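Local coordinates for protein ricin B lectin (Clostridium thermocellum, PDB 3VSF) that probably hydrolyses beta-1,3-galactan as an exo-acting beta-1,3-galactanase, pairing a family 43 glycoside hydrolase domain with a ricin-type, galactose-binding lectin domain, at residues G40-G45 / Y323-L328; E98-V103 / T155-F160; M207-Y212 / K227-Q232; Q389-G394 / T475-I480; H446-D451 / K458-H463. All blocks are in the same frame, centred on the assembly; numbering follows the deposited sequence.

Interactions 1, 2 and 3 belong to the hydrolase part of the chain, 4 and 5 to the lectin part; interactions 2 and 4, with centres about 58 Å apart, lie on opposite sides of the chain's centre. Interaction 1 is the buried one, and there an asparagine amide bonds to backbone in place of regular strand pairing. The other four are partly buried. Interactions 3 and 5 each tie the two strands of a hairpin, with mostly apolar side chains on one face and polar ones on the other. Interaction 2 joins two separate sheets through a salt bridge and one backbone bond, whereas interaction 4 joins two hairpins of the trefoil through backbone and amide bonds together with a carboxylate stacked on an indole.

Interaction 1 of 5, residues G40-G45 / Y323-L328; sequences GVIVNG and YVWLPL
The carboxamide of N44 overlaps the backbone of W325 and bonds to it at both ends. OD1 of N44 accepts from W325 N at 2.8 Å, while ND2 of N44 donates to W325 O at 3.0 Å. The match is not flat: W325 N stands well above the plane of the asparagine carbonyl, 53° out of it, and ND2 likewise approaches W325 O from above its carbonyl plane. With CG anti to the carbonyl carbon (chi1 -67°), the amide is directed at the strand, and two bonds to one residue fix its rotation. Since N44 is buried, this also satisfies its polar atoms; ND2 has a second, weak bond to Y341 O. One residue on, G45 N donates to Y323 O at 3.2 Å, extending the polar seam.

Beside it the contact is apolar. CD1 of I42 comes obliquely to the W325 indole, 3.6 Å from CE3, and F48 meets that indole edge-to-face.

The touching parts, 42-45 and 323-326, run 120° apart and are not paired as a sheet. Strand 41-43 is bonded instead to strand 343-347, while strand 322-330 lies between 301-309 and 336-337 in the last four-stranded sheet of the hydrolase.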
# COMPACT_ATOMS: atom_id res chain seq x y z
N GLY A 40 -7.52 4.04 17.27
CA GLY A 40 -7.54 3.26 16.04
C GLY A 40 -6.25 3.41 15.26
O GLY A 40 -6.25 3.91 14.14
N VAL A 41 -5.15 2.96 15.85
CA VAL A 41 -3.83 3.09 15.24
C VAL A 41 -3.19 1.74 14.96
O VAL A 41 -3.20 0.85 15.81
CB VAL A 41 -2.89 3.94 16.12
CG1 VAL A 41 -1.50 3.98 15.52
CG2 VAL A 41 -3.45 5.34 16.30
N ILE A 42 -2.62 1.60 13.77
CA ILE A 42 -1.98 0.36 13.35
C ILE A 42 -0.47 0.55 13.23
O ILE A 42 0.00 1.59 12.78
CB ILE A 42 -2.52 -0.12 11.99
CG1 ILE A 42 -4.05 -0.18 12.02
CG2 ILE A 42 -1.93 -1.48 11.64
CD1 ILE A 42 -4.65 -0.61 10.70
N VAL A 43 0.29 -0.47 13.63
CA VAL A 43 1.74 -0.43 13.53
C VAL A 43 2.24 -1.37 12.44
O VAL A 43 2.18 -2.59 12.59
CB VAL A 43 2.41 -0.82 14.86
CG1 VAL A 43 3.92 -0.68 14.75
CG2 VAL A 43 1.87 0.05 15.99
N ASN A 44 2.71 -0.80 11.34
CA ASN A 44 3.20 -1.59 10.21
C ASN A 44 4.48 -2.35 10.54
O ASN A 44 5.17 -2.04 11.51
CB ASN A 44 3.42 -0.71 8.98
CG ASN A 44 2.12 -0.17 8.42
OD1 ASN A 44 1.08 -0.84 8.46
ND2 ASN A 44 2.16 1.05 7.90
N GLY A 45 4.79 -3.36 9.73
CA GLY A 45 5.96 -4.19 9.95
C GLY A 45 5.79 -5.12 11.13
O GLY A 45 6.77 -5.61 11.70
N TYR A 323 2.31 -7.73 8.34
CA TYR A 323 1.44 -7.00 7.43
C TYR A 323 1.81 -5.52 7.34
O TYR A 323 2.35 -4.95 8.29
CB TYR A 323 -0.02 -7.14 7.85
CG TYR A 323 -0.44 -8.57 8.12
CD1 TYR A 323 -0.70 -9.45 7.07
CD2 TYR A 323 -0.56 -9.05 9.41
CE1 TYR A 323 -1.08 -10.75 7.31
CE2 TYR A 323 -0.93 -10.35 9.66
CZ TYR A 323 -1.19 -11.20 8.61
OH TYR A 323 -1.57 -12.50 8.86
N VAL A 324 1.52 -4.91 6.20
CA VAL A 324 1.79 -3.50 5.98
C VAL A 324 0.58 -2.82 5.35
O VAL A 324 0.27 -3.04 4.18
CB VAL A 324 3.02 -3.28 5.08
CG1 VAL A 324 3.14 -1.82 4.68
CG2 VAL A 324 4.28 -3.76 5.77
N TRP A 325 -0.11 -1.99 6.14
CA TRP A 325 -1.27 -1.26 5.64
C TRP A 325 -0.97 0.23 5.49
O TRP A 325 -0.45 0.86 6.41
CB TRP A 325 -2.48 -1.47 6.55
CG TRP A 325 -3.05 -2.85 6.49
CD1 TRP A 325 -2.52 -3.93 5.84
CD2 TRP A 325 -4.27 -3.30 7.09
NE1 TRP A 325 -3.33 -5.02 6.00
CE2 TRP A 325 -4.41 -4.67 6.77
CE3 TRP A 325 -5.25 -2.69 7.87
CZ2 TRP A 325 -5.50 -5.42 7.20
CZ3 TRP A 325 -6.33 -3.44 8.30
CH2 TRP A 325 -6.44 -4.80 7.96
N LEU A 326 -1.29 0.77 4.33
CA LEU A 326 -1.04 2.18 4.04
C LEU A 326 -2.20 2.76 3.25
O LEU A 326 -2.93 2.03 2.58
CB LEU A 326 0.25 2.33 3.24
CG LEU A 326 1.52 1.74 3.85
CD1 LEU A 326 2.65 1.73 2.84
CD2 LEU A 326 1.92 2.50 5.11
N PRO A 327 -2.40 4.08 3.33
CA PRO A 327 -3.44 4.74 2.54
C PRO A 327 -2.99 4.96 1.10
O PRO A 327 -1.85 5.36 0.87
CB PRO A 327 -3.60 6.09 3.25
CG PRO A 327 -2.26 6.36 3.83
CD PRO A 327 -1.71 5.02 4.24
N LEU A 328 -3.88 4.68 0.15
CA LEU A 328 -3.59 4.93 -1.25
C LEU A 328 -4.21 6.26 -1.66
O LEU A 328 -5.43 6.37 -1.81
CB LEU A 328 -4.14 3.80 -2.13
CG LEU A 328 -3.90 3.95 -3.64
CD1 LEU A 328 -2.41 3.97 -3.95
CD2 LEU A 328 -4.59 2.83 -4.40

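Interaction 2 of 5, residues E98-V103 / T155-F160; sequences EYRGEV and TPDGKF
The guanidinium of R100 receives D157 OD1 at its edge, almost exactly in its own plane, while the carboxylate is turned 65° away from that plane. The grip is side-on, through two nitrogens to one oxygen: NH2 of R100 lies 2.7 Å from D157 OD1, and NE of R100 is 3.1 Å from the same atom. Both arrive from the same face of the carboxylate, about 50° out of its plane, unlike a coplanar two-oxygen bridge. D157 contributes by holding CG between its backbone N and carbonyl carbon (chi1 45°), and R100 by bending at chi2 and chi3. At the far side of the guanidinium, NH1 of R100 makes a longer salt bridge to E98 OE2, and E98 in turn pairs with R90, which carries the network across to strand 83-91.

The other flat group, the F160 ring, has P156 O at its edge and CB of V103 set obliquely against it.

Five four-stranded antiparallel sheets build this domain, the five-bladed beta-propeller of family 43. Segment 98-103 is on the outermost strand of the first blade, whereas 155-160 is the loop between the last two strands of the second. Where the chain turns a corner at V103, F160 N donates to V103 O. The valine's CG1 rests 3.6 Å from G158 O, and V86 and C88 touch the same side chain.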
# COMPACT_ATOMS: atom_id res chain seq x y z
N GLU A 98 -11.89 -9.67 14.87
CA GLU A 98 -12.44 -10.82 15.58
C GLU A 98 -12.30 -12.10 14.76
O GLU A 98 -12.61 -12.11 13.57
CB GLU A 98 -13.91 -10.57 15.93
CG GLU A 98 -14.61 -11.76 16.56
CD GLU A 98 -16.06 -11.46 16.90
OE1 GLU A 98 -16.43 -10.27 16.93
OE2 GLU A 98 -16.83 -12.42 17.13
N TYR A 99 -11.83 -13.16 15.40
CA TYR A 99 -11.68 -14.45 14.74
C TYR A 99 -13.05 -15.05 14.43
O TYR A 99 -13.95 -15.01 15.26
CB TYR A 99 -10.89 -15.40 15.64
CG TYR A 99 -10.38 -16.65 14.94
CD1 TYR A 99 -10.37 -16.74 13.56
CD2 TYR A 99 -9.93 -17.73 15.68
CE1 TYR A 99 -9.91 -17.87 12.92
CE2 TYR A 99 -9.47 -18.87 15.05
CZ TYR A 99 -9.46 -18.94 13.67
OH TYR A 99 -9.01 -20.08 13.05
N ARG A 100 -13.20 -15.59 13.22
CA ARG A 100 -14.47 -16.18 12.80
C ARG A 100 -14.29 -17.60 12.27
O ARG A 100 -15.24 -18.19 11.74
CB ARG A 100 -15.15 -15.30 11.76
CG ARG A 100 -15.46 -13.89 12.24
CD ARG A 100 -16.54 -13.89 13.32
NE ARG A 100 -17.88 -13.70 12.76
CZ ARG A 100 -18.99 -13.67 13.49
NH1 ARG A 100 -18.93 -13.82 14.80
NH2 ARG A 100 -20.16 -13.50 12.90
N GLY A 101 -13.09 -18.14 12.40
CA GLY A 101 -12.81 -19.50 11.98
C GLY A 101 -12.34 -19.60 10.54
O GLY A 101 -12.13 -18.59 9.87
N GLU A 102 -12.19 -20.83 10.06
CA GLU A 102 -11.76 -21.08 8.69
C GLU A 102 -12.94 -21.29 7.76
O GLU A 102 -13.56 -22.36 7.76
CB GLU A 102 -10.82 -22.29 8.63
CG GLU A 102 -9.34 -21.95 8.77
CD GLU A 102 -8.99 -21.37 10.13
OE1 GLU A 102 -9.81 -21.50 11.06
OE2 GLU A 102 -7.90 -20.78 10.26
N VAL A 103 -13.25 -20.28 6.96
CA VAL A 103 -14.31 -20.38 5.97
C VAL A 103 -13.99 -21.48 4.96
O VAL A 103 -14.87 -22.02 4.31
CB VAL A 103 -14.53 -19.05 5.22
CG1 VAL A 103 -15.01 -17.98 6.19
CG2 VAL A 103 -13.25 -18.62 4.52
N THR A 155 -23.34 -17.12 3.47
CA THR A 155 -22.92 -16.12 4.45
C THR A 155 -21.43 -15.83 4.31
O THR A 155 -20.67 -16.67 3.81
CB THR A 155 -23.22 -16.59 5.89
OG1 THR A 155 -22.52 -17.82 6.15
CG2 THR A 155 -24.71 -16.81 6.08
N PRO A 156 -21.00 -14.64 4.75
CA PRO A 156 -19.59 -14.23 4.63
C PRO A 156 -18.66 -15.04 5.52
O PRO A 156 -17.65 -15.55 5.04
CB PRO A 156 -19.61 -12.77 5.08
CG PRO A 156 -20.80 -12.67 5.98
CD PRO A 156 -21.82 -13.59 5.39
N ASP A 157 -19.00 -15.16 6.80
CA ASP A 157 -18.14 -15.85 7.76
C ASP A 157 -18.56 -17.31 7.96
O ASP A 157 -18.11 -17.97 8.90
CB ASP A 157 -18.14 -15.12 9.10
CG ASP A 157 -19.53 -14.70 9.54
OD1 ASP A 157 -19.65 -13.66 10.22
OD2 ASP A 157 -20.50 -15.42 9.22
N GLY A 158 -19.41 -17.81 7.06
CA GLY A 158 -19.85 -19.19 7.12
C GLY A 158 -18.91 -20.13 6.40
O GLY A 158 -18.09 -19.69 5.59
N LYS A 159 -19.02 -21.42 6.69
CA LYS A 159 -18.18 -22.42 6.06
C LYS A 159 -18.45 -22.47 4.55
O LYS A 159 -19.56 -22.80 4.12
CB LYS A 159 -18.45 -23.80 6.67
CG LYS A 159 -18.51 -23.82 8.19
CD LYS A 159 -17.17 -23.53 8.83
CE LYS A 159 -17.24 -23.64 10.34
NZ LYS A 159 -15.92 -23.43 11.00
N PHE A 160 -17.44 -22.13 3.76
CA PHE A 160 -17.56 -22.15 2.31
C PHE A 160 -17.53 -23.58 1.77
O PHE A 160 -16.94 -24.47 2.37
CB PHE A 160 -16.44 -21.33 1.66
CG PHE A 160 -16.70 -19.86 1.64
CD1 PHE A 160 -16.85 -19.18 0.44
CD2 PHE A 160 -16.81 -19.14 2.82
CE1 PHE A 160 -17.09 -17.82 0.41
CE2 PHE A 160 -17.05 -17.78 2.80
CZ PHE A 160 -17.19 -17.12 1.59

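Interaction 3 of 5, residues M207-Y212 / K227-Q232; sequences MDLHLY and KLFVGQ
D208 accepts from the backbone of the turn opposite: G231 N lies 2.7 Å from D208 OD1 and meets it nearly along the C-O bond. G231 is the third residue of a type II beta turn from F229 to Q232, and CE of M207 reaches over to within 3.5 Å of G231 O. Next along the hairpin, L209 and L228 form an antiparallel hydrogen-bonded pair. Here L228 N donates to L209 O at 2.8 Å, almost straight at 175°. On the face of L209 and L228, CD1 of L209 approaches CD2 of F229 at 4.1 Å; all three side chains rest on L248 of strand 246-251, in the next sheet.

On the other face H210 and K227 run side by side, with NE2 of the ring 3.6 Å from CE of K227. The imidazole is positioned from behind: its ND1 donates in the ring plane to Y212 OH at 2.9 Å, and Y182 meets it edge-to-face. M207 and D208 both face A203 in a classic beta bulge, and D208 OD2 has a weak bond to N204.

The chemistry divides by face, apolar toward the neighbouring blade and polar or ionisable on the face of H210 and K227, while the bond from G231 N to the D208 carboxylate ties the turn to the strand.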
# COMPACT_ATOMS: atom_id res chain seq x y z
N MET A 207 4.30 -14.27 -17.08
CA MET A 207 4.80 -13.24 -17.98
C MET A 207 3.68 -12.32 -18.45
O MET A 207 3.91 -11.14 -18.75
CB MET A 207 5.51 -13.86 -19.18
CG MET A 207 6.73 -14.68 -18.83
SD MET A 207 8.06 -13.70 -18.10
CE MET A 207 8.33 -12.49 -19.39
N ASP A 208 2.47 -12.85 -18.51
CA ASP A 208 1.32 -12.08 -18.97
C ASP A 208 0.21 -12.06 -17.91
O ASP A 208 0.06 -13.01 -17.14
CB ASP A 208 0.77 -12.64 -20.28
CG ASP A 208 1.84 -12.75 -21.36
OD1 ASP A 208 2.84 -12.01 -21.28
OD2 ASP A 208 1.67 -13.58 -22.28
N LEU A 209 -0.55 -10.98 -17.88
CA LEU A 209 -1.71 -10.88 -17.00
C LEU A 209 -2.98 -11.12 -17.79
O LEU A 209 -3.21 -10.50 -18.83
CB LEU A 209 -1.77 -9.52 -16.32
CG LEU A 209 -0.86 -9.30 -15.11
CD1 LEU A 209 -0.97 -7.87 -14.60
CD2 LEU A 209 -1.20 -10.29 -14.00
N HIS A 210 -3.81 -12.04 -17.30
CA HIS A 210 -5.09 -12.33 -17.95
C HIS A 210 -6.26 -11.82 -17.13
O HIS A 210 -6.40 -12.17 -15.95
CB HIS A 210 -5.23 -13.83 -18.21
CG HIS A 210 -4.48 -14.31 -19.42
ND1 HIS A 210 -4.50 -15.62 -19.84
CD2 HIS A 210 -3.70 -13.64 -20.31
CE1 HIS A 210 -3.76 -15.75 -20.93
NE2 HIS A 210 -3.27 -14.56 -21.24
N LEU A 211 -7.10 -11.00 -17.75
CA LEU A 211 -8.31 -10.51 -17.11
C LEU A 211 -9.51 -11.29 -17.63
O LEU A 211 -9.93 -11.11 -18.77
CB LEU A 211 -8.50 -9.02 -17.37
CG LEU A 211 -9.74 -8.37 -16.75
CD1 LEU A 211 -9.70 -8.49 -15.23
CD2 LEU A 211 -9.85 -6.91 -17.17
N TYR A 212 -10.07 -12.16 -16.79
CA TYR A 212 -11.21 -12.98 -17.18
C TYR A 212 -12.52 -12.36 -16.71
O TYR A 212 -12.64 -11.95 -15.55
CB TYR A 212 -11.07 -14.39 -16.61
CG TYR A 212 -9.78 -15.09 -16.97
CD1 TYR A 212 -9.64 -15.74 -18.19
CD2 TYR A 212 -8.71 -15.11 -16.10
CE1 TYR A 212 -8.47 -16.38 -18.53
CE2 TYR A 212 -7.53 -15.75 -16.42
CZ TYR A 212 -7.41 -16.38 -17.64
OH TYR A 212 -6.24 -17.02 -17.97
N LYS A 227 -5.74 -9.26 -22.37
CA LYS A 227 -4.39 -9.58 -21.92
C LYS A 227 -3.68 -8.28 -21.59
O LYS A 227 -3.61 -7.37 -22.42
CB LYS A 227 -3.63 -10.34 -23.01
CG LYS A 227 -4.22 -11.70 -23.36
CD LYS A 227 -3.37 -12.41 -24.40
CE LYS A 227 -3.93 -13.79 -24.73
NZ LYS A 227 -3.09 -14.51 -25.72
N LEU A 228 -3.14 -8.19 -20.38
CA LEU A 228 -2.56 -6.94 -19.90
C LEU A 228 -1.07 -7.05 -19.58
O LEU A 228 -0.65 -7.97 -18.87
CB LEU A 228 -3.32 -6.44 -18.67
CG LEU A 228 -4.83 -6.30 -18.84
CD1 LEU A 228 -5.48 -5.92 -17.52
CD2 LEU A 228 -5.16 -5.28 -19.92
N PHE A 229 -0.29 -6.12 -20.10
CA PHE A 229 1.14 -6.04 -19.79
C PHE A 229 1.87 -7.32 -20.16
O PHE A 229 2.49 -7.96 -19.31
CB PHE A 229 1.33 -5.72 -18.31
CG PHE A 229 0.58 -4.51 -17.84
CD1 PHE A 229 0.42 -3.42 -18.68
CD2 PHE A 229 0.03 -4.46 -16.57
CE1 PHE A 229 -0.27 -2.30 -18.26
CE2 PHE A 229 -0.67 -3.35 -16.15
CZ PHE A 229 -0.82 -2.27 -16.99
N VAL A 230 1.81 -7.68 -21.44
CA VAL A 230 2.42 -8.91 -21.92
C VAL A 230 3.95 -8.85 -21.88
O VAL A 230 4.55 -7.84 -22.25
CB VAL A 230 1.96 -9.24 -23.36
CG1 VAL A 230 0.46 -9.46 -23.39
CG2 VAL A 230 2.36 -8.14 -24.32
N GLY A 231 4.57 -9.93 -21.42
CA GLY A 231 6.01 -10.03 -21.37
C GLY A 231 6.66 -9.13 -20.33
O GLY A 231 7.89 -9.09 -20.22
N GLN A 232 5.84 -8.40 -19.58
CA GLN A 232 6.35 -7.47 -18.58
C GLN A 232 6.43 -8.11 -17.20
O GLN A 232 7.02 -7.54 -16.28
CB GLN A 232 5.51 -6.19 -18.56
CG GLN A 232 5.55 -5.43 -19.88
CD GLN A 232 4.61 -4.24 -19.90
OE1 GLN A 232 3.93 -3.95 -18.92
NE2 GLN A 232 4.57 -3.54 -21.03

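Interaction 4 of 5, residues Q389-G394 / T475-I480; sequences QWTDNG and TEDGGI
D477 lays its side chain flat over the indole of W390. Its carboxylate is only 8° from parallel to the ring, CG sits 3.8 Å above the ring plane over the centre, and CB makes a CH-pi contact 3.6 Å from the centroid of the six-membered ring. Although the planes are stacked, the two side chains cross at about a right angle. The carboxylate is held in this position by T391, whose OG1 donates to D477 OD1 at 2.9 Å, on the syn lone pair; T391 N adds a weak bond to the same oxygen.

Q389, whose CB leaves the strand opposite to that of W390, reaches the turn with its amide. Its CG stands between the backbone N and the carbonyl carbon (chi1 71°), and from there the extended chain carries NE2 to E476 O, 2.9 Å away, with a weak bond to S474 O, while OE1 is bonded to S370. Backbone bonds flank this reach: Q389 N to G479 O, and G478 N to Q389 O. The amide probably helps hold the type II turn from E476 to G479.

Strand 385-390 pairs with 373-376 and also meets 432-437 and 479-484, which pair with each other. This is consistent with the cap of a ricin-type beta-trefoil, and D477 and W390 join two of its hairpins.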
# COMPACT_ATOMS: atom_id res chain seq x y z
N GLN A 389 11.17 30.42 2.71
CA GLN A 389 11.06 31.14 3.97
C GLN A 389 10.02 32.24 3.81
O GLN A 389 9.90 32.85 2.75
CB GLN A 389 12.40 31.74 4.39
CG GLN A 389 12.85 32.92 3.53
CD GLN A 389 14.04 33.65 4.13
OE1 GLN A 389 14.60 33.22 5.14
NE2 GLN A 389 14.42 34.76 3.51
N TRP A 390 9.26 32.50 4.87
CA TRP A 390 8.23 33.53 4.83
C TRP A 390 8.06 34.19 6.19
O TRP A 390 8.52 33.66 7.21
CB TRP A 390 6.90 32.93 4.36
CG TRP A 390 5.98 33.94 3.75
CD1 TRP A 390 5.04 34.69 4.39
CD2 TRP A 390 5.92 34.31 2.37
NE1 TRP A 390 4.39 35.50 3.49
CE2 TRP A 390 4.91 35.29 2.24
CE3 TRP A 390 6.61 33.90 1.22
CZ2 TRP A 390 4.58 35.87 1.02
CZ3 TRP A 390 6.29 34.48 0.01
CH2 TRP A 390 5.28 35.45 -0.08
N THR A 391 7.40 35.34 6.21
CA THR A 391 7.16 36.07 7.45
C THR A 391 6.22 35.30 8.37
O THR A 391 5.21 34.76 7.93
CB THR A 391 6.57 37.47 7.17
OG1 THR A 391 7.45 38.20 6.31
CG2 THR A 391 6.39 38.23 8.47
N ASP A 392 6.57 35.25 9.65
CA ASP A 392 5.75 34.58 10.64
C ASP A 392 4.34 35.17 10.65
O ASP A 392 4.12 36.26 11.18
CB ASP A 392 6.38 34.71 12.03
CG ASP A 392 5.68 33.85 13.07
OD1 ASP A 392 4.48 33.54 12.89
OD2 ASP A 392 6.33 33.49 14.08
N ASN A 393 3.39 34.45 10.06
CA ASN A 393 2.01 34.91 10.01
C ASN A 393 1.04 33.95 10.69
O ASN A 393 -0.17 34.03 10.48
CB ASN A 393 1.58 35.17 8.56
CG ASN A 393 1.54 33.90 7.73
OD1 ASN A 393 2.12 32.88 8.11
ND2 ASN A 393 0.87 33.96 6.59
N GLY A 394 1.58 33.05 11.50
CA GLY A 394 0.78 32.10 12.25
C GLY A 394 -0.11 31.22 11.39
O GLY A 394 -1.16 30.76 11.83
N THR A 475 16.89 37.51 2.69
CA THR A 475 16.24 38.07 3.87
C THR A 475 14.80 38.46 3.55
O THR A 475 14.12 39.07 4.37
CB THR A 475 17.02 39.30 4.39
OG1 THR A 475 16.38 39.81 5.58
CG2 THR A 475 17.06 40.39 3.34
N GLU A 476 14.35 38.10 2.35
CA GLU A 476 13.03 38.49 1.88
C GLU A 476 12.07 37.31 1.82
O GLU A 476 12.48 36.16 1.95
CB GLU A 476 13.13 39.14 0.50
CG GLU A 476 14.13 40.28 0.43
CD GLU A 476 13.77 41.42 1.36
OE1 GLU A 476 12.57 41.74 1.46
OE2 GLU A 476 14.69 42.00 1.99
N ASP A 477 10.79 37.60 1.63
CA ASP A 477 9.77 36.57 1.50
C ASP A 477 9.97 35.77 0.21
O ASP A 477 10.29 36.34 -0.83
CB ASP A 477 8.37 37.18 1.51
CG ASP A 477 7.91 37.56 2.91
OD1 ASP A 477 8.36 36.92 3.88
OD2 ASP A 477 7.09 38.50 3.03
N GLY A 478 9.77 34.46 0.30
CA GLY A 478 9.89 33.60 -0.87
C GLY A 478 11.30 33.09 -1.08
O GLY A 478 11.58 32.45 -2.09
N GLY A 479 12.18 33.38 -0.13
CA GLY A 479 13.55 32.91 -0.20
C GLY A 479 13.61 31.40 -0.29
O GLY A 479 13.04 30.70 0.54
N ILE A 480 14.30 30.89 -1.30
CA ILE A 480 14.38 29.45 -1.53
C ILE A 480 15.14 28.75 -0.42
O ILE A 480 16.27 29.12 -0.08
CB ILE A 480 15.05 29.12 -2.88
CG1 ILE A 480 14.17 29.58 -4.05
CG2 ILE A 480 15.32 27.63 -2.98
CD1 ILE A 480 14.23 31.07 -4.31

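Interaction 5 of 5, residues H446-D451 / K458-H463; sequences HWKFTD and KISSRH
Strands 447-451 and 458-461 run antiparallel at 152° in a hairpin, with K448 and S460 exchanging backbone bonds of 2.9 Å (K448 N to S460 O) and 3.0 Å (S460 N to K448 O).

The side chains of W447, F449, I459 and S461 share one face. I459 is the link among them: CG2, anti to the backbone N, lies over the centre of the F449 ring and also meets CB of W447 at 3.6 Å, while CD1 touches F449 CE1 at 3.5 Å. OG of S461 lies over one face of the indole, and its CB is 3.7 Å from CZ3 of W447. I468 backs both W447 and I459, and W447 NE1 is bonded to L421 O. On the opposite face are K448, T450, S460 and K458, the last salt-bridged to D486.

Past the strand ends, R462 stretches alongside H446, and NH1 donates to H446 ND1 at 3.1 Å, with the two planes 37° apart and NH1 tilted from the ring plane.

The face of W447 and S461 adjoins galactose-binding residues, unoccupied in this chain: the side chains of S461 and N444 are about 5 Å apart, and those of W447 and D422 about 6 Å. For H446, accepting from arginine through ND1 implies a ring that is probably neutral with its hydrogen on NE2.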
# COMPACT_ATOMS: atom_id res chain seq x y z
N HIS A 446 15.06 12.40 6.53
CA HIS A 446 15.48 12.31 7.93
C HIS A 446 16.41 13.46 8.28
O HIS A 446 17.37 13.74 7.57
CB HIS A 446 16.16 10.97 8.21
CG HIS A 446 15.25 9.79 8.06
ND1 HIS A 446 15.68 8.49 8.23
CD2 HIS A 446 13.93 9.71 7.77
CE1 HIS A 446 14.67 7.67 8.04
NE2 HIS A 446 13.59 8.38 7.76
N TRP A 447 16.12 14.14 9.39
CA TRP A 447 16.88 15.32 9.79
C TRP A 447 17.38 15.22 11.23
O TRP A 447 16.63 14.85 12.13
CB TRP A 447 16.02 16.57 9.62
CG TRP A 447 15.51 16.76 8.23
CD1 TRP A 447 14.31 16.34 7.73
CD2 TRP A 447 16.19 17.41 7.15
NE1 TRP A 447 14.20 16.70 6.41
CE2 TRP A 447 15.34 17.35 6.03
CE3 TRP A 447 17.43 18.04 7.02
CZ2 TRP A 447 15.69 17.90 4.80
CZ3 TRP A 447 17.78 18.58 5.80
CH2 TRP A 447 16.91 18.51 4.71
N LYS A 448 18.64 15.57 11.43
CA LYS A 448 19.22 15.59 12.77
C LYS A 448 19.40 17.02 13.27
O LYS A 448 19.94 17.87 12.55
CB LYS A 448 20.55 14.85 12.81
CG LYS A 448 21.18 14.80 14.20
CD LYS A 448 22.43 13.94 14.23
CE LYS A 448 23.56 14.56 13.44
NZ LYS A 448 24.81 13.75 13.53
N PHE A 449 18.96 17.28 14.49
CA PHE A 449 19.10 18.60 15.10
C PHE A 449 20.35 18.67 15.97
O PHE A 449 20.53 17.86 16.88
CB PHE A 449 17.86 18.94 15.93
CG PHE A 449 16.63 19.21 15.10
CD1 PHE A 449 16.19 20.50 14.88
CD2 PHE A 449 15.92 18.16 14.54
CE1 PHE A 449 15.06 20.74 14.13
CE2 PHE A 449 14.79 18.40 13.78
CZ PHE A 449 14.36 19.69 13.57
N THR A 450 21.20 19.65 15.69
CA THR A 450 22.42 19.85 16.46
C THR A 450 22.38 21.19 17.18
O THR A 450 22.43 22.24 16.55
CB THR A 450 23.67 19.80 15.56
OG1 THR A 450 23.62 18.63 14.73
CG2 THR A 450 24.93 19.76 16.40
N ASP A 451 22.28 21.14 18.51
CA ASP A 451 22.22 22.35 19.32
C ASP A 451 23.50 23.16 19.21
O ASP A 451 24.59 22.64 19.46
CB ASP A 451 21.93 21.99 20.78
CG ASP A 451 21.83 23.22 21.67
OD1 ASP A 451 20.70 23.74 21.84
OD2 ASP A 451 22.86 23.66 22.21
N LYS A 458 21.48 23.38 14.05
CA LYS A 458 21.89 23.11 12.67
C LYS A 458 21.22 21.81 12.22
O LYS A 458 21.58 20.73 12.67
CB LYS A 458 23.41 22.98 12.56
CG LYS A 458 24.16 24.29 12.75
CD LYS A 458 25.64 24.12 12.45
CE LYS A 458 26.28 23.07 13.34
NZ LYS A 458 27.73 22.89 13.04
N ILE A 459 20.24 21.94 11.33
CA ILE A 459 19.48 20.78 10.88
C ILE A 459 20.12 20.13 9.66
O ILE A 459 19.99 20.64 8.54
CB ILE A 459 18.02 21.17 10.55
CG1 ILE A 459 17.46 22.06 11.66
CG2 ILE A 459 17.17 19.93 10.36
CD1 ILE A 459 16.07 22.59 11.38
N SER A 460 20.80 19.02 9.88
CA SER A 460 21.53 18.33 8.81
C SER A 460 20.77 17.12 8.29
O SER A 460 20.15 16.38 9.05
CB SER A 460 22.92 17.92 9.29
OG SER A 460 22.83 17.05 10.42
N SER A 461 20.84 16.91 6.98
CA SER A 461 20.22 15.76 6.35
C SER A 461 21.01 14.49 6.67
O SER A 461 22.20 14.56 6.95
CB SER A 461 20.13 15.95 4.83
OG SER A 461 19.47 14.86 4.22
N ARG A 462 20.33 13.35 6.64
CA ARG A 462 20.96 12.08 6.96
C ARG A 462 21.70 11.53 5.74
O ARG A 462 22.64 10.74 5.87
CB ARG A 462 19.91 11.08 7.44
CG ARG A 462 20.48 9.79 8.01
CD ARG A 462 19.36 8.91 8.56
NE ARG A 462 19.87 7.77 9.30
CZ ARG A 462 19.11 6.93 9.99
NH1 ARG A 462 17.79 7.11 10.04
NH2 ARG A 462 19.65 5.91 10.65
N HIS A 463 21.26 11.95 4.56
CA HIS A 463 21.81 11.46 3.31
C HIS A 463 23.26 11.89 3.10
O HIS A 463 24.13 11.06 2.83
CB HIS A 463 20.94 11.93 2.14
CG HIS A 463 21.03 11.05 0.93
ND1 HIS A 463 21.64 11.45 -0.24
CD2 HIS A 463 20.58 9.79 0.70
CE1 HIS A 463 21.56 10.48 -1.13
NE2 HIS A 463 20.93 9.46 -0.58